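PDB 3D6L: putative hydrolase from Campylobacter jejuni, which is a hexameric hot dog fold thioesterase that probably hydrolyses the thioester bond of long-chain fatty acyl-CoA substrates. Local coordinates for residues A[9-14]-A[30-35]. Sequence-based numbering, arbitrary orientation.
Sequences LKIVAM and LSQIDL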
loop_
_atom_site.group_PDB
_atom_site.type_symbol
_atom_site.label_atom_id
_atom_site.label_comp_id
_atom_site.label_asym_id
_atom_site.label_seq_id
_atom_site.Cartn_x
_atom_site.Cartn_y
_atom_site.Cartn_z
ATOM N N LEU A 9 -14.276 -14.547 -3.135
ATOM C CA LEU A 9 -13.070 -14.008 -2.521
ATOM C C LEU A 9 -12.996 -14.432 -1.070
ATOM O O LEU A 9 -14.022 -14.590 -0.410
ATOM C CB LEU A 9 -13.050 -12.480 -2.605
ATOM C CG LEU A 9 -12.045 -11.781 -3.522
ATOM C CD1 LEU A 9 -12.053 -12.336 -4.932
ATOM C CD2 LEU A 9 -12.322 -10.281 -3.552
ATOM N N LYS A 10 -11.768 -14.604 -0.588
ATOM C CA LYS A 10 -11.480 -14.933 0.797
ATOM C C LYS A 10 -10.121 -14.292 1.165
ATOM O O LYS A 10 -9.070 -14.667 0.631
ATOM C CB LYS A 10 -11.478 -16.453 0.974
ATOM C CG LYS A 10 -11.636 -16.953 2.399
ATOM C CD LYS A 10 -12.327 -18.324 2.407
ATOM C CE LYS A 10 -11.769 -19.284 3.477
ATOM N NZ LYS A 10 -12.248 -19.024 4.867
ATOM N N ILE A 11 -10.162 -13.301 2.055
ATOM C CA ILE A 11 -8.996 -12.491 2.393
ATOM C C ILE A 11 -8.938 -12.371 3.887
ATOM O O ILE A 11 -9.967 -12.462 4.552
ATOM C CB ILE A 11 -9.118 -11.018 1.898
ATOM C CG1 ILE A 11 -10.333 -10.803 1.005
ATOM C CG2 ILE A 11 -7.850 -10.545 1.231
ATOM C CD1 ILE A 11 -11.546 -10.374 1.769
ATOM N N VAL A 12 -7.743 -12.138 4.419
ATOM C CA VAL A 12 -7.591 -11.741 5.822
ATOM C C VAL A 12 -7.618 -10.210 5.912
ATOM O O VAL A 12 -7.006 -9.525 5.094
ATOM C CB VAL A 12 -6.272 -12.261 6.414
ATOM C CG1 VAL A 12 -6.240 -12.022 7.910
ATOM C CG2 VAL A 12 -6.088 -13.748 6.107
ATOM N N ALA A 13 -8.336 -9.673 6.892
ATOM C CA ALA A 13 -8.309 -8.231 7.144
ATOM C C ALA A 13 -7.046 -7.877 7.931
ATOM O O ALA A 13 -6.866 -8.325 9.061
ATOM C CB ALA A 13 -9.556 -7.784 7.879
ATOM N N MET A 14 -6.173 -7.081 7.323
ATOM C CA MET A 14 -4.881 -6.749 7.920
ATOM C C MET A 14 -4.896 -5.404 8.658
ATOM O O MET A 14 -5.735 -4.546 8.371
ATOM C CB MET A 14 -3.793 -6.786 6.846
ATOM C CG MET A 14 -3.600 -8.174 6.218
ATOM S SD MET A 14 -2.946 -9.437 7.348
ATOM C CE MET A 14 -1.208 -8.979 7.427
ATOM N N LEU A 30 -15.729 -2.627 0.536
ATOM C CA LEU A 30 -16.339 -2.317 -0.750
ATOM C C LEU A 30 -15.476 -2.715 -1.947
ATOM O O LEU A 30 -16.005 -3.033 -3.010
ATOM C CB LEU A 30 -16.687 -0.828 -0.798
ATOM C CG LEU A 30 -18.159 -0.434 -0.631
ATOM C CD1 LEU A 30 -18.951 -1.452 0.157
ATOM C CD2 LEU A 30 -18.259 0.915 0.033
ATOM N N SER A 31 -14.152 -2.683 -1.769
ATOM C CA SER A 31 -13.196 -3.153 -2.782
ATOM C C SER A 31 -13.349 -4.654 -2.984
ATOM O O SER A 31 -13.430 -5.132 -4.126
ATOM C CB SER A 31 -11.753 -2.843 -2.371
ATOM O OG SER A 31 -11.572 -1.462 -2.118
ATOM N N GLN A 32 -13.387 -5.387 -1.867
ATOM C CA GLN A 32 -13.634 -6.825 -1.884
ATOM C C GLN A 32 -14.961 -7.167 -2.560
ATOM O O GLN A 32 -15.047 -8.133 -3.329
ATOM C CB GLN A 32 -13.612 -7.401 -0.466
ATOM C CG GLN A 32 -12.435 -6.955 0.411
ATOM C CD GLN A 32 -11.080 -6.885 -0.320
ATOM O OE1 GLN A 32 -10.670 -7.826 -1.015
ATOM N NE2 GLN A 32 -10.377 -5.758 -0.144
ATOM N N ILE A 33 -15.988 -6.364 -2.276
ATOM C CA ILE A 33 -17.325 -6.570 -2.848
ATOM C C ILE A 33 -17.295 -6.374 -4.357
ATOM O O ILE A 33 -17.785 -7.223 -5.109
ATOM C CB ILE A 33 -18.374 -5.654 -2.178
ATOM C CG1 ILE A 33 -18.631 -6.138 -0.743
ATOM C CG2 ILE A 33 -19.667 -5.606 -2.989
ATOM C CD1 ILE A 33 -19.334 -5.137 0.159
ATOM N N ASP A 34 -16.693 -5.270 -4.794
ATOM C CA ASP A 34 -16.598 -4.962 -6.209
ATOM C C ASP A 34 -15.868 -6.071 -6.964
ATOM O O ASP A 34 -16.329 -6.523 -8.014
ATOM C CB ASP A 34 -15.921 -3.604 -6.422
ATOM C CG ASP A 34 -16.142 -3.055 -7.828
ATOM O OD1 ASP A 34 -16.961 -3.627 -8.582
ATOM O OD2 ASP A 34 -15.504 -2.048 -8.193
ATOM N N LEU A 35 -14.752 -6.536 -6.412
ATOM C CA LEU A 35 -13.974 -7.616 -7.028
ATOM C C LEU A 35 -14.673 -8.985 -7.027
ATOM O O LEU A 35 -14.617 -9.711 -8.030
ATOM C CB LEU A 35 -12.597 -7.722 -6.375
ATOM C CG LEU A 35 -11.593 -6.609 -6.682
ATOM C CD1 LEU A 35 -10.348 -6.772 -5.808
ATOM C CD2 LEU A 35 -11.225 -6.552 -8.174
#
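L9 and I11, alternate residues of strand 9-12, reach from one face of the strand to Q32 and L35 of helix 26-42. L9 makes its contact through one methyl. Its CD2 rests 3.8 Å from CB of L35, an apolar touch. The same methyl lies 3.5 Å from the backbone O of Q32, so it packs against the helix backbone as well as a side chain. I11 lies across the side chain of Q32. Its CD1 is 3.8 Å from CG of Q32, and its CG1 is 3.6 Å from OE1 of Q32. The glutamine is therefore met along its aliphatic part and at its amide oxygen, both times by carbon.

In Q32, CG stands beside the backbone N and the chain bends at chi2 (-41°). This brings NE2 back toward the preceding turn while OE1 meets I11. There NE2 donates a hydrogen bond to the backbone O of W28, which ties down the amide that I11 packs against.

L9 and L35 both pack on V12 of a second subunit, so the contact is itself part of a subunit interface. The axes of strand 9-12 and of segment 30-35 approach to 9.5 Å and run at 157°, roughly antiparallel. In this hot dog fold, strand 9-12 is outermost within its chain and pairs antiparallel with strand 68-78. Helix 26-42 packs on the sheet, with I33, directed away from strand 9-12, touching strands 82-94 and 100-115.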